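Local coordinates for probable quinone reductase Qor (NADPH:quinone reductase) (Zeta-crystallin homolog protein) (Mycobacterium tuberculosis, PDB 4RVU) that binds NADPH and, as is general for its family, probably passes electrons from this cofactor to quinones, at residues W165-H168 with R172-T175; V193-P198 with R209-G214; T227-S232 with L242-A247. All coordinates share one frame; numbering follows the deposited sequence.

All three contacts pack a helix against the six-stranded parallel sheet of the nucleotide-binding domain. Contacts 1 and 2 lie on the neighbouring strands 172-176 and 193-195, with centres 13 Å apart; Arg172 NH1 approaches Leu211 O at 2.6 Å, probably a hydrogen bond. Contacts 2 and 3, with centres 15 Å apart, meet where Pro198 CG comes 3.4 Å from Ala231 CB and Tyr197 CD2 comes 3.6 Å from Thr228 CG2. Contacts 1 and 3 share the sheet but do not touch, their nearest atoms being about 9 Å apart. Contacts 2 and 3 each carry residues that reach NADPH, whereas the side chain of Val173 in contact 1 stays about 13 Å from it.

Contact 1. Residues W165-H168 with R172-T175; sequences WATH and RVIT
Ala166 and Val173 make the closest apolar approach across this contact: the methyl CB of Ala166 meets CG2 of Val173 at 3.7 Å, and the CB of each residue is directed toward the opposing segment. The same Val173 CG2 also lies 4.0 Å from Thr167 OG1, and the Thr167 and Val173 side chains cross at about a right angle. One valine branch therefore meets two successive residues of the helix. With CG1 anti to the backbone N (chi1 175°), CG2 lies beside that N and is the branch that touches the helix.

A water completes the first shell and supplies the polar link between helix and strand. It donates a hydrogen bond to Thr167 OG1 at 3.0 Å and accepts one from Val173 N, also at 3.0 Å. With chi1 at -63°, Thr167 CG2 is anti to the backbone N and OG1 lies beside the backbone N, where it can take up the water. That hydroxyl is also hydrogen-bonded to Thr163 O, one turn earlier in the helix.

Further out, Val173 is anchored by backbone bonding to Asp192, while its side chain also packs on Val149 and Val151 of strand 148-151. Leu137 of helix 120-140 touches Ala166. The contact thus joins the helix and second strand of the beta-alpha-beta unit formed by strand 148-151, helix 157-168 and strand 172-176, in the Rossmann-type domain.

With no direct hydrogen bond between the segments and only 100 Å² buried, the chemistry implies that the direct link between these two segments rests on small apolar contacts and a single water bridge, the water accepting from the Val173 backbone N-H.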
loop_
_atom_site.group_PDB
_atom_site.type_symbol
_atom_site.label_atom_id
_atom_site.label_comp_id
_atom_site.label_asym_id
_atom_site.label_seq_id
_atom_site.Cartn_x
_atom_site.Cartn_y
_atom_site.Cartn_z
ATOM N N TRP A 165 -8.504 5.981 -20.422
ATOM C CA TRP A 165 -8.792 7.005 -19.428
ATOM C C TRP A 165 -7.497 7.644 -18.935
ATOM O O TRP A 165 -7.397 8.869 -18.859
ATOM C CB TRP A 165 -9.573 6.412 -18.255
ATOM C CG TRP A 165 -10.478 7.397 -17.585
ATOM C CD1 TRP A 165 -10.383 8.763 -17.620
ATOM C CD2 TRP A 165 -11.648 7.094 -16.809
ATOM N NE1 TRP A 165 -11.414 9.324 -16.894
ATOM C CE2 TRP A 165 -12.205 8.321 -16.394
ATOM C CE3 TRP A 165 -12.262 5.905 -16.418
ATOM C CZ2 TRP A 165 -13.366 8.391 -15.617
ATOM C CZ3 TRP A 165 -13.417 5.974 -15.646
ATOM C CH2 TRP A 165 -13.953 7.209 -15.252
ATOM N N ALA A 166 -6.507 6.813 -18.617
ATOM C CA ALA A 166 -5.191 7.316 -18.221
ATOM C C ALA A 166 -4.572 8.181 -19.324
ATOM O O ALA A 166 -4.053 9.264 -19.055
ATOM C CB ALA A 166 -4.256 6.156 -17.841
ATOM N N THR A 167 -4.640 7.714 -20.567
ATOM C CA THR A 167 -4.112 8.483 -21.701
ATOM C C THR A 167 -4.781 9.852 -21.794
ATOM O O THR A 167 -4.112 10.868 -21.982
ATOM C CB THR A 167 -4.298 7.722 -23.009
ATOM O OG1 THR A 167 -3.537 6.508 -22.938
ATOM C CG2 THR A 167 -3.812 8.555 -24.192
ATOM N N HIS A 168 -6.101 9.876 -21.641
ATOM C CA HIS A 168 -6.847 11.131 -21.615
ATOM C C HIS A 168 -6.366 12.056 -20.505
ATOM O O HIS A 168 -6.359 13.279 -20.669
ATOM C CB HIS A 168 -8.341 10.868 -21.437
ATOM C CG HIS A 168 -9.137 12.107 -21.176
ATOM N ND1 HIS A 168 -9.372 13.059 -22.147
ATOM C CD2 HIS A 168 -9.740 12.560 -20.050
ATOM C CE1 HIS A 168 -10.095 14.039 -21.632
ATOM N NE2 HIS A 168 -10.330 13.760 -20.362
ATOM N N ARG A 172 1.290 8.338 -19.589
ATOM C CA ARG A 172 1.868 7.390 -20.535
ATOM C C ARG A 172 1.587 5.966 -20.069
ATOM O O ARG A 172 1.829 5.634 -18.911
ATOM C CB ARG A 172 3.375 7.614 -20.632
ATOM C CG ARG A 172 4.068 6.717 -21.620
ATOM C CD ARG A 172 5.555 7.048 -21.650
ATOM N NE ARG A 172 6.278 6.338 -22.700
ATOM C CZ ARG A 172 7.441 5.722 -22.507
ATOM N NH1 ARG A 172 7.992 5.718 -21.303
ATOM N NH2 ARG A 172 8.044 5.102 -23.513
ATOM N N VAL A 173 1.059 5.127 -20.952
ATOM C CA VAL A 173 0.664 3.786 -20.536
ATOM C C VAL A 173 1.459 2.717 -21.263
ATOM O O VAL A 173 1.556 2.728 -22.491
ATOM C CB VAL A 173 -0.842 3.534 -20.775
ATOM C CG1 VAL A 173 -1.195 2.081 -20.445
ATOM C CG2 VAL A 173 -1.680 4.500 -19.953
ATOM N N ILE A 174 2.036 1.802 -20.498
ATOM C CA ILE A 174 2.684 0.623 -21.058
ATOM C C ILE A 174 1.804 -0.570 -20.710
ATOM O O ILE A 174 1.367 -0.699 -19.565
ATOM C CB ILE A 174 4.084 0.421 -20.448
ATOM C CG1 ILE A 174 4.936 1.679 -20.633
ATOM C CG2 ILE A 174 4.765 -0.816 -21.043
ATOM C CD1 ILE A 174 6.191 1.697 -19.736
ATOM N N THR A 175 1.525 -1.430 -21.689
ATOM C CA THR A 175 0.662 -2.584 -21.460
ATOM C C THR A 175 1.339 -3.907 -21.780
ATOM O O THR A 175 2.399 -3.934 -22.404
ATOM C CB THR A 175 -0.631 -2.502 -22.300
ATOM O OG1 THR A 175 -0.286 -2.550 -23.693
ATOM C CG2 THR A 175 -1.378 -1.220 -22.005
HETATM O O HOH W 1 -0.582 6.365 -23.155
#

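Contact 2. Residues V193-P198 with R209-G214; sequences VVLDYP and RELTGG. With NDP (NADPH dihydro-nicotinamide-adenine-dinucleotide phosphate), chain E.
Arg209 O accepts two backbone bonds, from Thr212 N at 3.0 Å and from Gly214 N at 2.6 Å, which arrive from opposite faces of its carbonyl plane. Gly213, with positive phi (72°), is the first residue to leave helical geometry, and the turn is a Schellman motif. The side chain of Arg209 adds to this closure: NH1 donates to Gly214 O at 3.0 Å with an N-H...O angle of 155°, the donor standing 35° from the carbonyl plane.

Across the contact, Leu211 and Val193 meet tip to tip. Leu211 CD1 lies 3.7 Å from Val193 CG1 while its other methyl, CD2, faces Val193 CG2 at 4.0 Å. Leu195 CD1 approaches Leu211 CD1 more loosely, at 4.3 Å.

Beyond the strand, Tyr197 OH donates a hydrogen bond of 2.9 Å to NADPH O3X, a 2'-phosphate oxygen at the ring edge, in the ring plane. This phosphate distinguishes NADPH from NADH, making the bond consistent with NADPH recognition. Arg322 makes a cation-pi contact with the same ring.

Strand 193-195, paired with strand 172-176, is an outermost strand of the Rossmann-type parallel sheet within this chain, and helix 201-212 packs over it through Leu211, with Phe204 and Val208 meeting Leu195.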
loop_
_atom_site.group_PDB
_atom_site.type_symbol
_atom_site.label_atom_id
_atom_site.label_comp_id
_atom_site.label_asym_id
_atom_site.label_seq_id
_atom_site.Cartn_x
_atom_site.Cartn_y
_atom_site.Cartn_z
ATOM N N VAL A 193 3.462 1.962 -25.443
ATOM C CA VAL A 193 4.258 0.792 -25.780
ATOM C C VAL A 193 3.560 -0.469 -25.294
ATOM O O VAL A 193 3.034 -0.502 -24.174
ATOM C CB VAL A 193 5.674 0.854 -25.138
ATOM C CG1 VAL A 193 6.401 -0.469 -25.318
ATOM C CG2 VAL A 193 6.493 1.985 -25.732
ATOM N N VAL A 194 3.562 -1.508 -26.128
ATOM C CA VAL A 194 2.967 -2.790 -25.765
ATOM C C VAL A 194 4.040 -3.867 -25.654
ATOM O O VAL A 194 4.816 -4.076 -26.591
ATOM C CB VAL A 194 1.906 -3.224 -26.796
ATOM C CG1 VAL A 194 1.271 -4.541 -26.386
ATOM C CG2 VAL A 194 0.844 -2.144 -26.938
ATOM N N LEU A 195 4.087 -4.543 -24.509
ATOM C CA LEU A 195 5.090 -5.580 -24.257
ATOM C C LEU A 195 4.476 -6.967 -24.219
ATOM O O LEU A 195 3.266 -7.119 -24.030
ATOM C CB LEU A 195 5.796 -5.316 -22.922
ATOM C CG LEU A 195 6.575 -4.010 -22.852
ATOM C CD1 LEU A 195 7.086 -3.758 -21.437
ATOM C CD2 LEU A 195 7.730 -4.046 -23.841
ATOM N N ASP A 196 5.311 -7.989 -24.381
ATOM C CA ASP A 196 4.858 -9.349 -24.144
ATOM C C ASP A 196 4.826 -9.609 -22.641
ATOM O O ASP A 196 5.417 -8.862 -21.859
ATOM C CB ASP A 196 5.809 -10.344 -24.800
ATOM C CG ASP A 196 5.890 -10.163 -26.297
ATOM O OD1 ASP A 196 4.836 -10.195 -26.961
ATOM O OD2 ASP A 196 7.013 -9.971 -26.800
ATOM N N TYR A 197 4.150 -10.679 -22.241
ATOM C CA TYR A 197 4.127 -11.064 -20.835
ATOM C C TYR A 197 5.520 -11.417 -20.352
ATOM O O TYR A 197 6.328 -11.959 -21.120
ATOM C CB TYR A 197 3.141 -12.211 -20.589
ATOM C CG TYR A 197 1.729 -11.688 -20.413
ATOM C CD1 TYR A 197 0.941 -11.383 -21.512
ATOM C CD2 TYR A 197 1.213 -11.447 -19.150
ATOM C CE1 TYR A 197 -0.337 -10.876 -21.353
ATOM C CE2 TYR A 197 -0.063 -10.944 -18.981
ATOM C CZ TYR A 197 -0.829 -10.661 -20.083
ATOM O OH TYR A 197 -2.097 -10.161 -19.911
ATOM N N PRO A 198 5.818 -11.078 -19.085
ATOM C CA PRO A 198 7.133 -11.357 -18.502
ATOM C C PRO A 198 7.480 -12.840 -18.581
ATOM O O PRO A 198 6.608 -13.689 -18.381
ATOM C CB PRO A 198 6.960 -10.956 -17.026
ATOM C CG PRO A 198 5.792 -10.016 -17.005
ATOM C CD PRO A 198 4.896 -10.443 -18.122
ATOM N N ARG A 209 12.221 -0.309 -17.353
ATOM C CA ARG A 209 13.219 0.694 -16.987
ATOM C C ARG A 209 13.767 1.394 -18.233
ATOM O O ARG A 209 13.904 2.618 -18.249
ATOM C CB ARG A 209 14.371 0.074 -16.180
ATOM C CG ARG A 209 13.943 -0.625 -14.893
ATOM C CD ARG A 209 14.306 0.117 -13.615
ATOM N NE ARG A 209 13.657 -0.504 -12.458
ATOM C CZ ARG A 209 13.004 0.164 -11.512
ATOM N NH1 ARG A 209 12.930 1.487 -11.558
ATOM N NH2 ARG A 209 12.430 -0.495 -10.517
ATOM N N GLU A 210 14.064 0.610 -19.266
ATOM C CA GLU A 210 14.527 1.158 -20.543
ATOM C C GLU A 210 13.591 2.254 -21.035
ATOM O O GLU A 210 14.034 3.327 -21.455
ATOM C CB GLU A 210 14.650 0.050 -21.600
ATOM C CG GLU A 210 15.096 0.544 -22.979
ATOM C CD GLU A 210 15.253 -0.573 -23.993
ATOM O OE1 GLU A 210 14.635 -1.646 -23.813
ATOM O OE2 GLU A 210 15.997 -0.376 -24.979
ATOM N N LEU A 211 12.288 1.988 -20.944
ATOM C CA LEU A 211 11.277 2.895 -21.478
ATOM C C LEU A 211 11.068 4.121 -20.610
ATOM O O LEU A 211 10.564 5.142 -21.082
ATOM C CB LEU A 211 9.947 2.153 -21.636
ATOM C CG LEU A 211 9.981 0.974 -22.597
ATOM C CD1 LEU A 211 8.720 0.138 -22.450
ATOM C CD2 LEU A 211 10.126 1.486 -24.026
ATOM N N THR A 212 11.438 4.013 -19.337
ATOM C CA THR A 212 11.178 5.067 -18.374
ATOM C C THR A 212 12.478 5.713 -17.907
ATOM O O THR A 212 12.483 6.509 -16.958
ATOM C CB THR A 212 10.422 4.523 -17.145
ATOM O OG1 THR A 212 11.058 3.326 -16.679
ATOM C CG2 THR A 212 8.970 4.202 -17.505
ATOM N N GLY A 213 13.579 5.355 -18.569
ATOM C CA GLY A 213 14.880 5.920 -18.245
ATOM C C GLY A 213 15.454 5.415 -16.935
ATOM O O GLY A 213 16.157 6.139 -16.233
ATOM N N GLY A 214 15.168 4.160 -16.611
ATOM C CA GLY A 214 15.633 3.577 -15.366
ATOM C C GLY A 214 14.712 3.857 -14.189
ATOM O O GLY A 214 14.788 3.163 -13.172
HETATM P PA NDP E . -10.356 -9.313 -18.870
HETATM O O1A NDP E . -11.318 -8.913 -19.953
HETATM O O2A NDP E . -9.157 -8.454 -18.590
HETATM O O5B NDP E . -9.858 -10.814 -19.156
HETATM C C5B NDP E . -8.734 -11.343 -18.460
HETATM C C4B NDP E . -7.499 -11.094 -19.309
HETATM O O4B NDP E . -6.304 -11.326 -18.564
HETATM C C3B NDP E . -7.437 -12.044 -20.491
HETATM O O3B NDP E . -8.131 -11.525 -21.626
HETATM C C2B NDP E . -5.951 -12.183 -20.749
HETATM O O2B NDP E . -5.532 -11.294 -21.775
HETATM C C1B NDP E . -5.283 -11.817 -19.432
HETATM N N9A NDP E . -4.668 -13.051 -18.893
HETATM C C8A NDP E . -3.361 -13.236 -18.647
HETATM N N7A NDP E . -3.125 -14.484 -18.177
HETATM C C5A NDP E . -4.304 -15.126 -18.128
HETATM C C6A NDP E . -4.769 -16.474 -17.731
HETATM N N6A NDP E . -3.896 -17.403 -17.281
HETATM N N1A NDP E . -6.087 -16.742 -17.834
HETATM C C2A NDP E . -6.959 -15.822 -18.281
HETATM N N3A NDP E . -6.609 -14.583 -18.659
HETATM C C4A NDP E . -5.319 -14.179 -18.606
HETATM O O3 NDP E . -11.189 -9.510 -17.514
HETATM P PN NDP E . -11.960 -8.292 -16.810
HETATM O O1N NDP E . -11.728 -7.040 -17.613
HETATM O O2N NDP E . -13.358 -8.757 -16.500
HETATM O O5D NDP E . -11.169 -8.147 -15.420
HETATM C C5D NDP E . -9.773 -7.861 -15.410
HETATM C C4D NDP E . -9.168 -8.303 -14.085
HETATM O O4D NDP E . -9.529 -7.381 -13.058
HETATM C C3D NDP E . -9.710 -9.652 -13.658
HETATM O O3D NDP E . -8.647 -10.383 -13.050
HETATM C C2D NDP E . -10.760 -9.335 -12.616
HETATM O O2D NDP E . -10.830 -10.384 -11.648
HETATM C C1D NDP E . -10.238 -8.043 -12.010
HETATM N N1N NDP E . -11.279 -7.143 -11.512
HETATM C C2N NDP E . -11.150 -6.650 -10.278
HETATM C C3N NDP E . -12.079 -5.777 -9.733
HETATM C C7N NDP E . -11.873 -5.269 -8.338
HETATM O O7N NDP E . -12.654 -4.451 -7.882
HETATM N N7N NDP E . -10.835 -5.721 -7.637
HETATM C C4N NDP E . -13.286 -5.333 -10.525
HETATM C C5N NDP E . -13.302 -5.931 -11.855
HETATM C C6N NDP E . -12.307 -6.798 -12.293
HETATM P P2B NDP E . -4.095 -11.466 -22.477
HETATM O O1X NDP E . -3.390 -12.483 -21.625
HETATM O O2X NDP E . -4.414 -11.944 -23.864
HETATM O O3X NDP E . -3.496 -10.090 -22.439
#

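Contact 3. Residues T227-S232 with L242-A247; sequences TTFDAS and LALFGA. With NDP (NADPH dihydro-nicotinamide-adenine-dinucleotide phosphate), chain E.
Phe229 and Leu242 cross obliquely in a beta-alpha-beta crossover of the Rossmann-type domain, where helix 229-234 connects the parallel strands 217-222 and 240-244. The closest approach is Phe229 CE2 to Leu242 CD1 at 3.6 Å. Leu244, two residues further along the strand, instead lies at about a right angle to Phe229, and Leu244 CD2 lies 4.0 Å from Phe229 CD2. With CG anti to the backbone N (chi1 -174°), the Phe229 ring extends toward the strand although its CB does not point straight at it, which brings CD2 and CE2 to both leucines.

Ser232 CB touches the same Leu242 methyl, CD1, at 4.1 Å, while Ser232 OG hydrogen-bonds to His152 and Asp222. Leu268 of strand 267-269 packs on both Phe229 and Leu242, and Pro257 of the second subunit packs on Leu244. The helix and strand bury 191 Å² between them, with no hydrogen bond across.

Past Leu244 the chain leaves the strand and passes along NADPH. Phe245 CE2 lies 3.0 Å from NADPH O4D, on the nicotinamide ribose, with Phe245 CD2 at 3.4 Å from the same oxygen. Next to it, Gly246 brings its bare CA to 3.6 Å from NADPH O3D.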
loop_
_atom_site.group_PDB
_atom_site.type_symbol
_atom_site.label_atom_id
_atom_site.label_comp_id
_atom_site.label_asym_id
_atom_site.label_seq_id
_atom_site.Cartn_x
_atom_site.Cartn_y
_atom_site.Cartn_z
ATOM N N THR A 227 1.217 -14.741 -12.633
ATOM C CA THR A 227 2.267 -14.734 -13.663
ATOM C C THR A 227 2.950 -13.382 -13.905
ATOM O O THR A 227 3.946 -13.298 -14.629
ATOM C CB THR A 227 1.741 -15.274 -15.011
ATOM O OG1 THR A 227 0.694 -14.421 -15.487
ATOM C CG2 THR A 227 1.201 -16.675 -14.841
ATOM N N THR A 228 2.434 -12.330 -13.280
ATOM C CA THR A 228 2.952 -11.000 -13.542
ATOM C C THR A 228 3.415 -10.266 -12.283
ATOM O O THR A 228 4.110 -9.262 -12.396
ATOM C CB THR A 228 1.904 -10.129 -14.237
ATOM O OG1 THR A 228 0.689 -10.160 -13.476
ATOM C CG2 THR A 228 1.628 -10.642 -15.656
ATOM N N PHE A 229 3.012 -10.741 -11.106
ATOM C CA PHE A 229 3.266 -9.999 -9.865
ATOM C C PHE A 229 4.744 -9.654 -9.643
ATOM O O PHE A 229 5.083 -8.492 -9.374
ATOM C CB PHE A 229 2.712 -10.723 -8.633
ATOM C CG PHE A 229 2.840 -9.918 -7.373
ATOM C CD1 PHE A 229 3.974 -10.030 -6.578
ATOM C CD2 PHE A 229 1.850 -9.017 -7.003
ATOM C CE1 PHE A 229 4.114 -9.281 -5.428
ATOM C CE2 PHE A 229 1.982 -8.256 -5.843
ATOM C CZ PHE A 229 3.124 -8.394 -5.055
ATOM N N ASP A 230 5.624 -10.653 -9.727
ATOM C CA ASP A 230 7.042 -10.402 -9.492
ATOM C C ASP A 230 7.585 -9.329 -10.430
ATOM O O ASP A 230 8.351 -8.458 -10.014
ATOM C CB ASP A 230 7.855 -11.695 -9.620
ATOM C CG ASP A 230 7.483 -12.719 -8.568
ATOM O OD1 ASP A 230 6.689 -12.382 -7.666
ATOM O OD2 ASP A 230 7.988 -13.865 -8.638
ATOM N N ALA A 231 7.173 -9.390 -11.697
ATOM C CA ALA A 231 7.571 -8.399 -12.681
ATOM C C ALA A 231 6.992 -7.016 -12.380
ATOM O O ALA A 231 7.681 -6.004 -12.527
ATOM C CB ALA A 231 7.180 -8.853 -14.076
ATOM N N SER A 232 5.721 -6.972 -11.979
ATOM C CA SER A 232 5.091 -5.712 -11.590
ATOM C C SER A 232 5.864 -5.058 -10.454
ATOM O O SER A 232 6.193 -3.868 -10.508
ATOM C CB SER A 232 3.654 -5.952 -11.128
ATOM O OG SER A 232 2.845 -6.410 -12.197
ATOM N N LEU A 242 1.831 -0.492 -6.265
ATOM C CA LEU A 242 1.390 -1.695 -6.956
ATOM C C LEU A 242 -0.068 -1.931 -6.583
ATOM O O LEU A 242 -0.379 -2.312 -5.453
ATOM C CB LEU A 242 2.237 -2.904 -6.545
ATOM C CG LEU A 242 2.426 -4.004 -7.593
ATOM C CD1 LEU A 242 3.328 -5.115 -7.084
ATOM C CD2 LEU A 242 1.095 -4.591 -8.056
ATOM N N ALA A 243 -0.970 -1.688 -7.527
ATOM C CA ALA A 243 -2.374 -1.998 -7.304
ATOM C C ALA A 243 -2.653 -3.358 -7.917
ATOM O O ALA A 243 -2.843 -3.481 -9.138
ATOM C CB ALA A 243 -3.272 -0.931 -7.899
ATOM N N LEU A 244 -2.647 -4.380 -7.069
ATOM C CA LEU A 244 -3.001 -5.739 -7.487
ATOM C C LEU A 244 -4.510 -5.884 -7.351
ATOM O O LEU A 244 -5.018 -6.095 -6.246
ATOM C CB LEU A 244 -2.286 -6.759 -6.596
ATOM C CG LEU A 244 -2.648 -8.235 -6.788
ATOM C CD1 LEU A 244 -2.262 -8.707 -8.190
ATOM C CD2 LEU A 244 -1.964 -9.081 -5.736
ATOM N N PHE A 245 -5.236 -5.756 -8.460
ATOM C CA PHE A 245 -6.697 -5.731 -8.392
ATOM C C PHE A 245 -7.364 -6.978 -8.983
ATOM O O PHE A 245 -8.589 -7.082 -9.003
ATOM C CB PHE A 245 -7.249 -4.452 -9.042
ATOM C CG PHE A 245 -7.113 -4.419 -10.549
ATOM C CD1 PHE A 245 -5.921 -4.036 -11.146
ATOM C CD2 PHE A 245 -8.184 -4.764 -11.357
ATOM C CE1 PHE A 245 -5.793 -4.007 -12.535
ATOM C CE2 PHE A 245 -8.070 -4.736 -12.739
ATOM C CZ PHE A 245 -6.882 -4.347 -13.335
ATOM N N GLY A 246 -6.569 -7.934 -9.451
ATOM C CA GLY A 246 -7.139 -9.125 -10.061
ATOM C C GLY A 246 -6.179 -10.293 -9.994
ATOM O O GLY A 246 -5.023 -10.133 -9.594
ATOM N N ALA A 247 -6.659 -11.466 -10.395
ATOM C CA ALA A 247 -5.856 -12.682 -10.352
ATOM C C ALA A 247 -6.227 -13.629 -11.489
ATOM O O ALA A 247 -6.406 -14.823 -11.267
ATOM C CB ALA A 247 -6.051 -13.379 -9.016
HETATM P PA NDP E . -10.356 -9.313 -18.870
HETATM O O1A NDP E . -11.318 -8.913 -19.953
HETATM O O2A NDP E . -9.157 -8.454 -18.590
HETATM O O5B NDP E . -9.858 -10.814 -19.156
HETATM C C5B NDP E . -8.734 -11.343 -18.460
HETATM C C4B NDP E . -7.499 -11.094 -19.309
HETATM O O4B NDP E . -6.304 -11.326 -18.564
HETATM C C3B NDP E . -7.437 -12.044 -20.491
HETATM O O3B NDP E . -8.131 -11.525 -21.626
HETATM C C2B NDP E . -5.951 -12.183 -20.749
HETATM O O2B NDP E . -5.532 -11.294 -21.775
HETATM C C1B NDP E . -5.283 -11.817 -19.432
HETATM N N9A NDP E . -4.668 -13.051 -18.893
HETATM C C8A NDP E . -3.361 -13.236 -18.647
HETATM N N7A NDP E . -3.125 -14.484 -18.177
HETATM C C5A NDP E . -4.304 -15.126 -18.128
HETATM C C6A NDP E . -4.769 -16.474 -17.731
HETATM N N6A NDP E . -3.896 -17.403 -17.281
HETATM N N1A NDP E . -6.087 -16.742 -17.834
HETATM C C2A NDP E . -6.959 -15.822 -18.281
HETATM N N3A NDP E . -6.609 -14.583 -18.659
HETATM C C4A NDP E . -5.319 -14.179 -18.606
HETATM O O3 NDP E . -11.189 -9.510 -17.514
HETATM P PN NDP E . -11.960 -8.292 -16.810
HETATM O O1N NDP E . -11.728 -7.040 -17.613
HETATM O O2N NDP E . -13.358 -8.757 -16.500
HETATM O O5D NDP E . -11.169 -8.147 -15.420
HETATM C C5D NDP E . -9.773 -7.861 -15.410
HETATM C C4D NDP E . -9.168 -8.303 -14.085
HETATM O O4D NDP E . -9.529 -7.381 -13.058
HETATM C C3D NDP E . -9.710 -9.652 -13.658
HETATM O O3D NDP E . -8.647 -10.383 -13.050
HETATM C C2D NDP E . -10.760 -9.335 -12.616
HETATM O O2D NDP E . -10.830 -10.384 -11.648
HETATM C C1D NDP E . -10.238 -8.043 -12.010
HETATM N N1N NDP E . -11.279 -7.143 -11.512
HETATM C C2N NDP E . -11.150 -6.650 -10.278
HETATM C C3N NDP E . -12.079 -5.777 -9.733
HETATM C C7N NDP E . -11.873 -5.269 -8.338
HETATM O O7N NDP E . -12.654 -4.451 -7.882
HETATM N N7N NDP E . -10.835 -5.721 -7.637
HETATM C C4N NDP E . -13.286 -5.333 -10.525
HETATM C C5N NDP E . -13.302 -5.931 -11.855
HETATM C C6N NDP E . -12.307 -6.798 -12.293
HETATM P P2B NDP E . -4.095 -11.466 -22.477
HETATM O O1X NDP E . -3.390 -12.483 -21.625
HETATM O O2X NDP E . -4.414 -11.944 -23.864
HETATM O O3X NDP E . -3.496 -10.090 -22.439
#